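Local atomic coordinates of transcriptional repressor, TetR family (Thermus thermophilus, PDB entry 3ANP), a protein that represses genes of fatty acid degradation as a TetR-family regulator that probably binds DNA, and binds lauroyl-CoA in its C-terminal domain. Residues Asp160-Phe163 with Leu164-Arg168; Glu180-Glu183 with Lys184-Arg187; Phe90-Leu93 with Ala94-Thr97. All blocks are in the same frame, centred on the assembly; numbering follows the deposited sequence.

The three contacts lie on three helices, 82-99, 151-172 and 178-191, which pack together in the ligand-binding part of the chain. Each contact touches the other two; their centres are 11 to 12 Å apart. Ser165 OG reaches Glu181 OE2 at 2.7 Å, a probable hydrogen bond between interactions 1 and 2. Tyr162 OH reaches Thr97 OG1 at 2.7 Å, probably a hydrogen bond between interactions 1 and 3. Interactions 2 and 3 meet through Leu182 CD1 and Ala94 CB, 3.8 Å apart. Interaction 1 touches lauroyl-CoA directly. In interaction 3 the side chain of Leu93 lies about 5 Å from this ligand. Interactions 1 and 2 both touch the second subunit.

Interaction 1 (Asp160-Phe163 with Leu164-Arg168); sequences DLYF and LSALR. With DCC (dodecyl-coa), chain E.
Phe163 and Leu167 lie side by side one helical turn apart, with Leu167 CD2 3.6 Å from Phe163 CZ. CG of Phe163 is anti to the backbone N (chi1 169°), which swings the ring alongside Leu167. One face of the ring is turned to the thioester end of the acyl-CoA, with ligand carbon CA2 over it. The ligand sulfur S is 3.6 Å from Phe163 CD2. An alanine here would probably leave the thioester without this aromatic face and Leu167 CD2 without this contact. Asp160 OD1 is 3.4 Å from ligand carbon CA3 and forms a salt bridge to Arg168 of the second subunit.

Ala166 CB sits over the face of the Tyr162 ring, 4.1 Å from the centroid, in a CH-pi contact. Tyr162 CE2 also touches the acyl carbon CA8 at 3.9 Å, and the hydroxyl is bonded to Thr97. Backbone bonds from i+4 to i run beneath these side chains, such as Ala166 N to Tyr162 O at 2.8 Å.

Within this stretch, the looser side is that of the partly exposed Ser165 and Arg168. Ser165 OG is hydrogen-bonded to Glu181 and Asn185 of helix 178-191. Arg168 does not touch residues 160-163 and pairs with Asp160 of the second subunit. A helix that lines the acyl-CoA pocket and meets its twin in the dimer is consistent with the ligand-binding domain of a TetR-family repressor.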
ATOM      1  N   ASP A 160       3.519  -4.452   3.895  1.00 15.53           N
ATOM      2  CA  ASP A 160       2.917  -3.599   2.866  1.00 16.76           C
ATOM      3  C   ASP A 160       1.530  -3.144   3.327  1.00 15.46           C
ATOM      4  O   ASP A 160       1.136  -1.991   3.107  1.00 16.64           O
ATOM      5  CB  ASP A 160       2.795  -4.344   1.527  1.00 18.18           C
ATOM      6  CG  ASP A 160       4.127  -4.464   0.794  1.00 20.40           C
ATOM      7  OD1 ASP A 160       5.010  -3.593   0.971  1.00 16.72           O
ATOM      8  OD2 ASP A 160       4.282  -5.421   0.020  1.00 20.06           O
ATOM      9  N   LEU A 161       0.791  -4.056   3.954  1.00 15.21           N
ATOM     10  CA  LEU A 161      -0.543  -3.738   4.468  1.00 17.11           C
ATOM     11  C   LEU A 161      -0.449  -2.702   5.575  1.00 15.73           C
ATOM     12  O   LEU A 161      -1.280  -1.803   5.638  1.00 13.61           O
ATOM     13  CB  LEU A 161      -1.246  -4.976   5.033  1.00 20.29           C
ATOM     14  CG  LEU A 161      -1.967  -5.863   4.024  1.00 25.24           C
ATOM     15  CD1 LEU A 161      -2.747  -6.938   4.770  1.00 30.45           C
ATOM     16  CD2 LEU A 161      -2.917  -5.016   3.196  1.00 25.75           C
ATOM     17  N   TYR A 162       0.538  -2.849   6.462  1.00 14.35           N
ATOM     18  CA  TYR A 162       0.716  -1.869   7.543  1.00 15.40           C
ATOM     19  C   TYR A 162       0.925  -0.505   6.889  1.00 16.13           C
ATOM     20  O   TYR A 162       0.319   0.502   7.283  1.00 16.08           O
ATOM     21  CB  TYR A 162       1.961  -2.180   8.411  1.00 12.80           C
ATOM     22  CG  TYR A 162       2.483  -0.923   9.098  1.00 17.03           C
ATOM     23  CD1 TYR A 162       1.778  -0.332  10.154  1.00 16.20           C
ATOM     24  CD2 TYR A 162       3.610  -0.261   8.614  1.00 18.14           C
ATOM     25  CE1 TYR A 162       2.188   0.905  10.700  1.00 15.45           C
ATOM     26  CE2 TYR A 162       4.024   0.970   9.150  1.00 19.28           C
ATOM     27  CZ  TYR A 162       3.307   1.547  10.187  1.00 17.73           C
ATOM     28  OH  TYR A 162       3.692   2.782  10.672  1.00 16.32           O
ATOM     29  N   PHE A 163       1.801  -0.479   5.888  1.00 14.98           N
ATOM     30  CA  PHE A 163       2.098   0.762   5.180  1.00 15.90           C
ATOM     31  C   PHE A 163       0.866   1.451   4.595  1.00 16.02           C
ATOM     32  O   PHE A 163       0.645   2.638   4.846  1.00 15.16           O
ATOM     33  CB  PHE A 163       3.113   0.511   4.057  1.00 13.91           C
ATOM     34  CG  PHE A 163       3.275   1.681   3.127  1.00 15.10           C
ATOM     35  CD1 PHE A 163       3.989   2.808   3.512  1.00 14.37           C
ATOM     36  CD2 PHE A 163       2.657   1.681   1.887  1.00 19.33           C
ATOM     37  CE1 PHE A 163       4.073   3.921   2.666  1.00 16.72           C
ATOM     38  CE2 PHE A 163       2.741   2.785   1.049  1.00 16.86           C
ATOM     39  CZ  PHE A 163       3.445   3.899   1.440  1.00 16.10           C
ATOM     40  N   LEU A 164       0.065   0.726   3.814  1.00 14.86           N
ATOM     41  CA  LEU A 164      -1.109   1.343   3.198  1.00 15.40           C
ATOM     42  C   LEU A 164      -2.126   1.775   4.248  1.00 15.75           C
ATOM     43  O   LEU A 164      -2.727   2.846   4.127  1.00 14.47           O
ATOM     44  CB  LEU A 164      -1.772   0.399   2.197  1.00 16.49           C
ATOM     45  CG  LEU A 164      -2.892   0.998   1.326  1.00 16.87           C
ATOM     46  CD1 LEU A 164      -2.371   2.179   0.500  1.00 18.27           C
ATOM     47  CD2 LEU A 164      -3.413  -0.085   0.393  1.00 19.60           C
ATOM     48  N   SER A 165      -2.323   0.955   5.280  1.00 13.80           N
ATOM     49  CA  SER A 165      -3.271   1.319   6.341  1.00 17.16           C
ATOM     50  C   SER A 165      -2.827   2.567   7.105  1.00 16.49           C
ATOM     51  O   SER A 165      -3.640   3.446   7.404  1.00 15.64           O
ATOM     52  CB  SER A 165      -3.449   0.164   7.336  1.00 16.46           C
ATOM     53  OG  SER A 165      -4.170  -0.915   6.756  1.00 20.64           O
ATOM     54  N   ALA A 166      -1.539   2.630   7.430  1.00 15.71           N
ATOM     55  CA  ALA A 166      -0.980   3.749   8.186  1.00 14.34           C
ATOM     56  C   ALA A 166      -1.005   5.041   7.382  1.00 15.08           C
ATOM     57  O   ALA A 166      -1.330   6.116   7.900  1.00 15.82           O
ATOM     58  CB  ALA A 166       0.456   3.423   8.610  1.00 19.54           C
ATOM     59  N   LEU A 167      -0.663   4.927   6.106  1.00 17.18           N
ATOM     60  CA  LEU A 167      -0.659   6.076   5.219  1.00 18.30           C
ATOM     61  C   LEU A 167      -2.071   6.639   5.046  1.00 16.02           C
ATOM     62  O   LEU A 167      -2.282   7.844   5.166  1.00 17.16           O
ATOM     63  CB  LEU A 167      -0.076   5.679   3.855  1.00 16.29           C
ATOM     64  CG  LEU A 167      -0.156   6.721   2.736  1.00 18.51           C
ATOM     65  CD1 LEU A 167       0.297   8.068   3.259  1.00 21.56           C
ATOM     66  CD2 LEU A 167       0.725   6.264   1.563  1.00 21.49           C
ATOM     67  N   ARG A 168      -3.041   5.771   4.770  1.00 16.06           N
ATOM     68  CA  ARG A 168      -4.406   6.236   4.586  1.00 15.34           C
ATOM     69  C   ARG A 168      -4.972   6.780   5.889  1.00 16.70           C
ATOM     70  O   ARG A 168      -5.711   7.764   5.891  1.00 18.17           O
ATOM     71  CB  ARG A 168      -5.280   5.115   4.029  1.00 18.30           C
ATOM     72  CG  ARG A 168      -4.907   4.793   2.570  1.00 20.94           C
ATOM     73  CD  ARG A 168      -5.506   3.490   2.072  1.00 29.97           C
ATOM     74  NE  ARG A 168      -6.940   3.589   1.825  1.00 33.76           N
ATOM     75  CZ  ARG A 168      -7.680   2.597   1.335  1.00 38.52           C
ATOM     76  NH1 ARG A 168      -7.118   1.428   1.037  1.00 29.06           N
ATOM     77  NH2 ARG A 168      -8.985   2.776   1.143  1.00 36.58           N
TER
HETATM   78  C2  DCC E1000      20.029 -11.118  -5.607  1.00 89.70           C
HETATM   79  C4  DCC E1000      18.128 -11.730  -4.442  1.00 87.58           C
HETATM   80  C5  DCC E1000      18.806 -11.547  -3.246  1.00 88.86           C
HETATM   81  C6  DCC E1000      20.133 -11.136  -3.292  1.00 90.02           C
HETATM   82  C8  DCC E1000      16.796 -12.170  -2.810  1.00 86.57           C
HETATM   83  C10 DCC E1000       8.304   1.922  10.294  1.00 31.01           C
HETATM   84  C11 DCC E1000       8.380   3.241  11.066  1.00 33.30           C
HETATM   85  C12 DCC E1000       8.756   2.998  12.529  1.00 40.65           C
HETATM   86  N9  DCC E1000      16.892 -12.115  -4.136  1.00 84.62           N
HETATM   87  N7  DCC E1000      17.958 -11.826  -2.261  1.00 88.49           N
HETATM   88  N3  DCC E1000      18.767 -11.509  -5.600  1.00 88.95           N
HETATM   89  N1  DCC E1000      20.706 -10.934  -4.487  1.00 90.22           N
HETATM   90  N6  DCC E1000      20.820 -10.947  -2.170  1.00 90.40           N
HETATM   91  C1' DCC E1000      15.817 -12.439  -5.101  1.00 79.00           C
HETATM   92  C2' DCC E1000      14.442 -12.382  -4.440  1.00 77.10           C
HETATM   93  O2' DCC E1000      14.259 -13.531  -3.608  1.00 77.59           O
HETATM   94  C3' DCC E1000      13.599 -12.528  -5.705  1.00 74.77           C
HETATM   95  O3' DCC E1000      13.562 -13.897  -6.116  1.00 77.75           O
HETATM   96  C4' DCC E1000      14.395 -11.707  -6.724  1.00 70.26           C
HETATM   97  O4' DCC E1000      15.665 -11.425  -6.106  1.00 73.25           O
HETATM   98  C5' DCC E1000      13.635 -10.409  -7.003  1.00 59.98           C
HETATM   99  O5' DCC E1000      13.384  -9.706  -5.784  1.00 47.41           O
HETATM  100  P1  DCC E1000      12.261  -8.555  -5.718  1.00 39.40           P
HETATM  101  O11 DCC E1000      11.028  -9.016  -6.394  1.00 37.82           O
HETATM  102  O12 DCC E1000      12.167  -8.088  -4.316  1.00 41.68           O
HETATM  103  O6  DCC E1000      12.885  -7.369  -6.610  1.00 36.21           O
HETATM  104  P2  DCC E1000      13.867  -6.268  -5.971  1.00 34.11           P
HETATM  105  O21 DCC E1000      14.621  -5.959  -7.208  1.00 33.65           O
HETATM  106  O22 DCC E1000      14.372  -7.077  -4.840  1.00 35.84           O
HETATM  107  O7  DCC E1000      12.670  -5.230  -5.680  1.00 30.73           O
HETATM  108  CPA DCC E1000      11.997  -5.184  -4.420  1.00 24.21           C
HETATM  109  CPB DCC E1000      11.898  -3.733  -3.940  1.00 24.22           C
HETATM  110  CP8 DCC E1000      11.432  -2.847  -5.099  1.00 21.19           C
HETATM  111  CP7 DCC E1000      13.269  -3.268  -3.442  1.00 25.19           C
HETATM  112  CP9 DCC E1000      10.888  -3.650  -2.794  1.00 24.55           C
HETATM  113  OP3 DCC E1000      10.105  -3.202  -5.497  1.00 19.49           O
HETATM  114  CP6 DCC E1000      11.479  -1.373  -4.690  1.00 21.28           C
HETATM  115  OP2 DCC E1000      12.519  -0.726  -4.802  1.00 21.24           O
HETATM  116  NP2 DCC E1000      10.344  -0.872  -4.210  1.00 20.16           N
HETATM  117  CP5 DCC E1000      10.242   0.530  -3.779  1.00 20.48           C
HETATM  118  CP4 DCC E1000       9.175   0.664  -2.689  1.00 20.11           C
HETATM  119  CP3 DCC E1000       7.802   0.229  -3.207  1.00 21.38           C
HETATM  120  OP1 DCC E1000       7.660  -0.847  -3.785  1.00 23.64           O
HETATM  121  NP1 DCC E1000       6.808   1.083  -2.977  1.00 25.10           N
HETATM  122  CP2 DCC E1000       5.436   0.804  -3.425  1.00 21.81           C
HETATM  123  CP1 DCC E1000       4.809  -0.287  -2.551  1.00 20.26           C
HETATM  124  S   DCC E1000       4.471   0.266  -0.839  1.00 22.38           S
HETATM  125  P3  DCC E1000      12.175 -14.516  -6.649  1.00 79.22           P
HETATM  126  O31 DCC E1000      11.466 -15.290  -5.605  1.00 79.35           O
HETATM  127  O32 DCC E1000      11.302 -13.276  -7.192  1.00 79.46           O
HETATM  128  O33 DCC E1000      12.563 -15.409  -7.930  1.00 80.95           O
HETATM  129  CA1 DCC E1000       5.915  -0.234   0.017  1.00 17.30           C
HETATM  130  CA2 DCC E1000       5.883  -0.302   1.545  1.00 18.51           C
HETATM  131  OA1 DCC E1000       6.941  -0.520  -0.600  1.00 19.89           O
HETATM  132  CA3 DCC E1000       7.042  -1.144   2.080  1.00 16.33           C
HETATM  133  CA4 DCC E1000       6.984  -1.305   3.602  1.00 19.60           C
HETATM  134  CA5 DCC E1000       7.092   0.032   4.338  1.00 18.32           C
HETATM  135  CA6 DCC E1000       7.263  -0.211   5.840  1.00 19.51           C
HETATM  136  CA7 DCC E1000       7.465   1.104   6.596  1.00 18.92           C
HETATM  137  CA8 DCC E1000       7.765   0.846   8.073  1.00 22.30           C
HETATM  138  CA9 DCC E1000       7.893   2.166   8.840  1.00 24.20           C

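Interaction 2 (Glu180-Glu183 with Lys184-Arg187); sequences EELE and KNLR
Lys184 and Glu181 reach each other through bent side chains. Lys184 starts with CG anti to the backbone N (chi1 172°) and then folds at chi2 and chi3. Glu181 bends at chi2 (72°). The two chains therefore run side by side, and Lys184 NZ makes a salt bridge to Glu181 OE2 at 2.8 Å. The ammonium comes from above the carboxylate plane, 44° out of it.

The same NZ donates to Asn185 OD1, also at 2.8 Å. A further bond joins it to Thr157 of the second subunit. Glu181 OE2 is hydrogen-bonded to Ser165, and Glu181 OE1 forms a salt bridge with Arg153 of the second subunit. Ser165 also meets Asn185 ND2, so both ends of that amide are engaged and its rotation is probably fixed.

Leu182 crosses Asn185, its CD2 3.8 Å from Asn185 ND2. Leu182 and Leu186 form the apolar side, packed on helix 82-99. Glu183 and Arg187 also run alongside each other, but Glu183 OE2 and Arg187 NE are 4.2 Å apart, beyond a salt bridge. Arg187 pairs with Glu191 instead.

The chemistry implies a shared polar network at the subunit interface. Several partners hold the lysine ammonium. Its charge is probably balanced in part by Glu181, whose carboxylate also serves Arg153 of the second subunit.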
ATOM      1  N   GLU A 180      -6.985  -0.970  15.716  1.00 15.83           N
ATOM      2  CA  GLU A 180      -8.018  -1.918  15.283  1.00 19.41           C
ATOM      3  C   GLU A 180      -7.795  -2.331  13.824  1.00 18.20           C
ATOM      4  O   GLU A 180      -7.975  -3.495  13.449  1.00 18.73           O
ATOM      5  CB  GLU A 180      -9.404  -1.275  15.437  1.00 20.72           C
ATOM      6  CG  GLU A 180     -10.605  -2.193  15.175  1.00 24.89           C
ATOM      7  CD  GLU A 180     -10.890  -2.421  13.695  1.00 26.68           C
ATOM      8  OE1 GLU A 180     -10.716  -1.473  12.881  1.00 22.14           O
ATOM      9  OE2 GLU A 180     -11.313  -3.546  13.350  1.00 30.85           O
ATOM     10  N   GLU A 181      -7.415  -1.359  13.004  1.00 17.48           N
ATOM     11  CA  GLU A 181      -7.157  -1.599  11.592  1.00 19.29           C
ATOM     12  C   GLU A 181      -5.952  -2.526  11.393  1.00 19.32           C
ATOM     13  O   GLU A 181      -5.998  -3.442  10.576  1.00 18.83           O
ATOM     14  CB  GLU A 181      -6.933  -0.253  10.886  1.00 21.36           C
ATOM     15  CG  GLU A 181      -6.335  -0.321   9.483  1.00 23.91           C
ATOM     16  CD  GLU A 181      -7.300  -0.853   8.435  1.00 22.98           C
ATOM     17  OE1 GLU A 181      -8.532  -0.830   8.662  1.00 22.99           O
ATOM     18  OE2 GLU A 181      -6.820  -1.275   7.367  1.00 25.18           O
ATOM     19  N   LEU A 182      -4.877  -2.305  12.142  1.00 15.83           N
ATOM     20  CA  LEU A 182      -3.705  -3.158  11.991  1.00 17.91           C
ATOM     21  C   LEU A 182      -3.986  -4.564  12.501  1.00 17.45           C
ATOM     22  O   LEU A 182      -3.490  -5.542  11.943  1.00 16.26           O
ATOM     23  CB  LEU A 182      -2.483  -2.544  12.710  1.00 17.21           C
ATOM     24  CG  LEU A 182      -2.003  -1.216  12.086  1.00 17.46           C
ATOM     25  CD1 LEU A 182      -0.706  -0.802  12.761  1.00 16.91           C
ATOM     26  CD2 LEU A 182      -1.792  -1.367  10.557  1.00 14.40           C
ATOM     27  N   GLU A 183      -4.793  -4.667  13.553  1.00 18.39           N
ATOM     28  CA  GLU A 183      -5.150  -5.970  14.109  1.00 19.82           C
ATOM     29  C   GLU A 183      -5.955  -6.738  13.049  1.00 18.30           C
ATOM     30  O   GLU A 183      -5.835  -7.959  12.932  1.00 17.28           O
ATOM     31  CB  GLU A 183      -5.989  -5.779  15.381  1.00 23.29           C
ATOM     32  CG  GLU A 183      -6.640  -7.046  15.943  1.00 27.93           C
ATOM     33  CD  GLU A 183      -5.653  -8.026  16.564  1.00 31.38           C
ATOM     34  OE1 GLU A 183      -4.536  -7.609  16.955  1.00 34.56           O
ATOM     35  OE2 GLU A 183      -6.007  -9.219  16.684  1.00 28.07           O
ATOM     36  N   LYS A 184      -6.780  -6.017  12.291  1.00 18.52           N
ATOM     37  CA  LYS A 184      -7.577  -6.625  11.220  1.00 21.31           C
ATOM     38  C   LYS A 184      -6.643  -7.181  10.140  1.00 19.80           C
ATOM     39  O   LYS A 184      -6.842  -8.301   9.663  1.00 18.59           O
ATOM     40  CB  LYS A 184      -8.538  -5.588  10.589  1.00 20.02           C
ATOM     41  CG  LYS A 184      -9.291  -6.076   9.322  1.00 25.75           C
ATOM     42  CD  LYS A 184      -8.567  -5.737   7.997  1.00 23.42           C
ATOM     43  CE  LYS A 184      -8.515  -4.217   7.779  1.00 28.71           C
ATOM     44  NZ  LYS A 184      -7.780  -3.792   6.551  1.00 29.63           N
ATOM     45  N   ASN A 185      -5.633  -6.401   9.751  1.00 17.14           N
ATOM     46  CA  ASN A 185      -4.674  -6.857   8.733  1.00 16.87           C
ATOM     47  C   ASN A 185      -3.961  -8.111   9.200  1.00 18.11           C
ATOM     48  O   ASN A 185      -3.769  -9.070   8.436  1.00 17.25           O
ATOM     49  CB  ASN A 185      -3.603  -5.793   8.449  1.00 16.70           C
ATOM     50  CG  ASN A 185      -4.160  -4.563   7.776  1.00 19.40           C
ATOM     51  OD1 ASN A 185      -5.222  -4.612   7.167  1.00 23.34           O
ATOM     52  ND2 ASN A 185      -3.427  -3.448   7.861  1.00 16.87           N
ATOM     53  N   LEU A 186      -3.532  -8.086  10.455  1.00 16.75           N
ATOM     54  CA  LEU A 186      -2.832  -9.215  11.031  1.00 17.18           C
ATOM     55  C   LEU A 186      -3.689 -10.483  11.045  1.00 19.16           C
ATOM     56  O   LEU A 186      -3.263 -11.528  10.565  1.00 19.04           O
ATOM     57  CB  LEU A 186      -2.393  -8.879  12.449  1.00 14.91           C
ATOM     58  CG  LEU A 186      -1.705 -10.030  13.181  1.00 21.66           C
ATOM     59  CD1 LEU A 186      -0.428 -10.424  12.435  1.00 22.40           C
ATOM     60  CD2 LEU A 186      -1.386  -9.601  14.606  1.00 25.40           C
ATOM     61  N   ARG A 187      -4.889 -10.390  11.610  1.00 18.40           N
ATOM     62  CA  ARG A 187      -5.788 -11.537  11.680  1.00 20.80           C
ATOM     63  C   ARG A 187      -6.104 -12.088  10.287  1.00 18.60           C
ATOM     64  O   ARG A 187      -6.068 -13.300  10.061  1.00 17.06           O
ATOM     65  CB  ARG A 187      -7.105 -11.135  12.352  1.00 26.43           C
ATOM     66  CG  ARG A 187      -6.952 -10.476  13.711  1.00 35.50           C
ATOM     67  CD  ARG A 187      -6.860 -11.491  14.825  1.00 40.32           C
ATOM     68  NE  ARG A 187      -7.990 -12.414  14.804  1.00 45.71           N
ATOM     69  CZ  ARG A 187      -8.279 -13.265  15.782  1.00 46.83           C
ATOM     70  NH1 ARG A 187      -7.521 -13.309  16.871  1.00 48.15           N
ATOM     71  NH2 ARG A 187      -9.318 -14.081  15.667  1.00 46.31           N
TER

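Interaction 3 (Phe90-Leu93 with Ala94-Thr97)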
ATOM      1  N   PHE A  90       2.211  -4.795  16.195  1.00 18.98           N
ATOM      2  CA  PHE A  90       1.293  -3.933  15.475  1.00 20.80           C
ATOM      3  C   PHE A  90       0.593  -2.961  16.392  1.00 18.70           C
ATOM      4  O   PHE A  90       0.295  -1.846  16.000  1.00 20.56           O
ATOM      5  CB  PHE A  90       0.327  -4.786  14.651  1.00 20.51           C
ATOM      6  CG  PHE A  90       1.001  -5.430  13.484  1.00 24.44           C
ATOM      7  CD1 PHE A  90       1.442  -4.656  12.416  1.00 25.04           C
ATOM      8  CD2 PHE A  90       1.304  -6.783  13.497  1.00 27.85           C
ATOM      9  CE1 PHE A  90       2.182  -5.221  11.379  1.00 26.54           C
ATOM     10  CE2 PHE A  90       2.047  -7.360  12.465  1.00 29.40           C
ATOM     11  CZ  PHE A  90       2.485  -6.579  11.408  1.00 26.89           C
ATOM     12  N   ARG A  91       0.370  -3.380  17.632  1.00 19.83           N
ATOM     13  CA  ARG A  91      -0.246  -2.504  18.616  1.00 20.78           C
ATOM     14  C   ARG A  91       0.705  -1.310  18.836  1.00 19.67           C
ATOM     15  O   ARG A  91       0.299  -0.147  18.775  1.00 18.91           O
ATOM     16  CB  ARG A  91      -0.453  -3.284  19.925  1.00 24.48           C
ATOM     17  CG  ARG A  91      -1.672  -2.902  20.741  1.00 32.56           C
ATOM     18  CD  ARG A  91      -2.263  -4.150  21.407  1.00 39.04           C
ATOM     19  NE  ARG A  91      -1.275  -4.894  22.197  1.00 42.89           N
ATOM     20  CZ  ARG A  91      -1.203  -6.222  22.265  1.00 42.44           C
ATOM     21  NH1 ARG A  91      -2.059  -6.980  21.588  1.00 43.55           N
ATOM     22  NH2 ARG A  91      -0.271  -6.800  23.012  1.00 42.20           N
ATOM     23  N   VAL A  92       1.980  -1.594  19.073  1.00 18.34           N
ATOM     24  CA  VAL A  92       2.949  -0.523  19.298  1.00 20.59           C
ATOM     25  C   VAL A  92       3.173   0.289  18.025  1.00 18.95           C
ATOM     26  O   VAL A  92       3.399   1.499  18.078  1.00 17.33           O
ATOM     27  CB  VAL A  92       4.279  -1.094  19.822  1.00 21.88           C
ATOM     28  CG1 VAL A  92       5.387  -0.055  19.696  1.00 29.37           C
ATOM     29  CG2 VAL A  92       4.100  -1.504  21.298  1.00 22.29           C
ATOM     30  N   LEU A  93       3.109  -0.373  16.879  1.00 18.77           N
ATOM     31  CA  LEU A  93       3.268   0.335  15.612  1.00 20.48           C
ATOM     32  C   LEU A  93       2.130   1.344  15.454  1.00 17.60           C
ATOM     33  O   LEU A  93       2.352   2.484  15.060  1.00 19.75           O
ATOM     34  CB  LEU A  93       3.233  -0.652  14.443  1.00 22.20           C
ATOM     35  CG  LEU A  93       4.572  -1.141  13.895  1.00 20.69           C
ATOM     36  CD1 LEU A  93       4.317  -2.184  12.794  1.00 22.48           C
ATOM     37  CD2 LEU A  93       5.351   0.048  13.339  1.00 21.72           C
ATOM     38  N   ALA A  94       0.912   0.921  15.774  1.00 15.61           N
ATOM     39  CA  ALA A  94      -0.248   1.805  15.654  1.00 17.42           C
ATOM     40  C   ALA A  94      -0.109   2.983  16.610  1.00 15.82           C
ATOM     41  O   ALA A  94      -0.333   4.138  16.249  1.00 16.84           O
ATOM     42  CB  ALA A  94      -1.521   1.039  15.954  1.00 15.30           C
ATOM     43  N   GLU A  95       0.273   2.682  17.843  1.00 17.50           N
ATOM     44  CA  GLU A  95       0.439   3.725  18.839  1.00 18.60           C
ATOM     45  C   GLU A  95       1.550   4.690  18.439  1.00 16.98           C
ATOM     46  O   GLU A  95       1.377   5.907  18.478  1.00 18.71           O
ATOM     47  CB  GLU A  95       0.731   3.076  20.199  1.00 17.74           C
ATOM     48  CG  GLU A  95      -0.435   2.229  20.700  1.00 23.91           C
ATOM     49  CD  GLU A  95      -0.077   1.333  21.893  1.00 29.06           C
ATOM     50  OE1 GLU A  95       1.128   1.107  22.163  1.00 32.15           O
ATOM     51  OE2 GLU A  95      -1.010   0.838  22.554  1.00 32.18           O
ATOM     52  N   GLY A  96       2.693   4.146  18.043  1.00 17.47           N
ATOM     53  CA  GLY A  96       3.805   4.998  17.657  1.00 17.64           C
ATOM     54  C   GLY A  96       3.507   5.807  16.409  1.00 17.98           C
ATOM     55  O   GLY A  96       3.913   6.961  16.293  1.00 17.62           O
ATOM     56  N   THR A  97       2.806   5.202  15.456  1.00 17.34           N
ATOM     57  CA  THR A  97       2.474   5.910  14.223  1.00 18.27           C
ATOM     58  C   THR A  97       1.584   7.103  14.522  1.00 18.30           C
ATOM     59  O   THR A  97       1.743   8.171  13.933  1.00 15.81           O
ATOM     60  CB  THR A  97       1.756   4.976  13.212  1.00 14.19           C
ATOM     61  OG1 THR A  97       2.647   3.921  12.837  1.00 18.06           O
ATOM     62  CG2 THR A  97       1.350   5.752  11.961  1.00 18.81           C
TER
HETATM   63  O   HOH W   1      -0.437  -1.822  23.457  1.00 51.73           O
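Thr97 and Leu93 meet in a local contact between successive turns of helix 82-99. This helix belongs to the all-alpha ligand-binding domain of a TetR-family repressor. It packs against helices 54-77, 128-142, 151-172 and 178-191. Four regular alpha-helical bonds join residues 90-93 to residues 94-97. Among them, Ala94 N meets Phe90 O at 2.8 Å and Gly96 N meets Val92 O at 2.7 Å.

The two sides of the helix differ. Phe90, Leu93, Ala94 and Thr97 are buried. Phe90 packs on Leu158, Leu186 and Ile132, while Ala94 packs on Leu178 and Leu182. Leu93 touches Tyr162 and Leu68.

Arg91 and Glu95 are exposed. Their charged atoms do not meet: Arg91 NE and Glu95 OE2 are 5.7 Å apart. A water lies between them. It donates to Glu95 OE2 at 2.9 Å and accepts a weak bond from Arg91 NE at the edge of the guanidinium, in its plane. The link between the two charges is thus indirect. Glu95 is extended beyond CG, and Glu95 CG lies 3.1 Å from Arg91 O. Val92 crosses the glutamate at an angle, with Val92 CG2 4.0 Å from Glu95 OE1.

The buried hydroxyl of Thr97 has two partners. It is bonded to Tyr162 OH of helix 151-172, and it donates back to its own helix. Thr97 OG1 stands beside the backbone N (chi1 -63°), which brings it within 2.7 Å of Leu93 O. That oxygen also accepts Thr97 N at 2.8 Å, and the two donors approach it from opposite faces of the carbonyl plane.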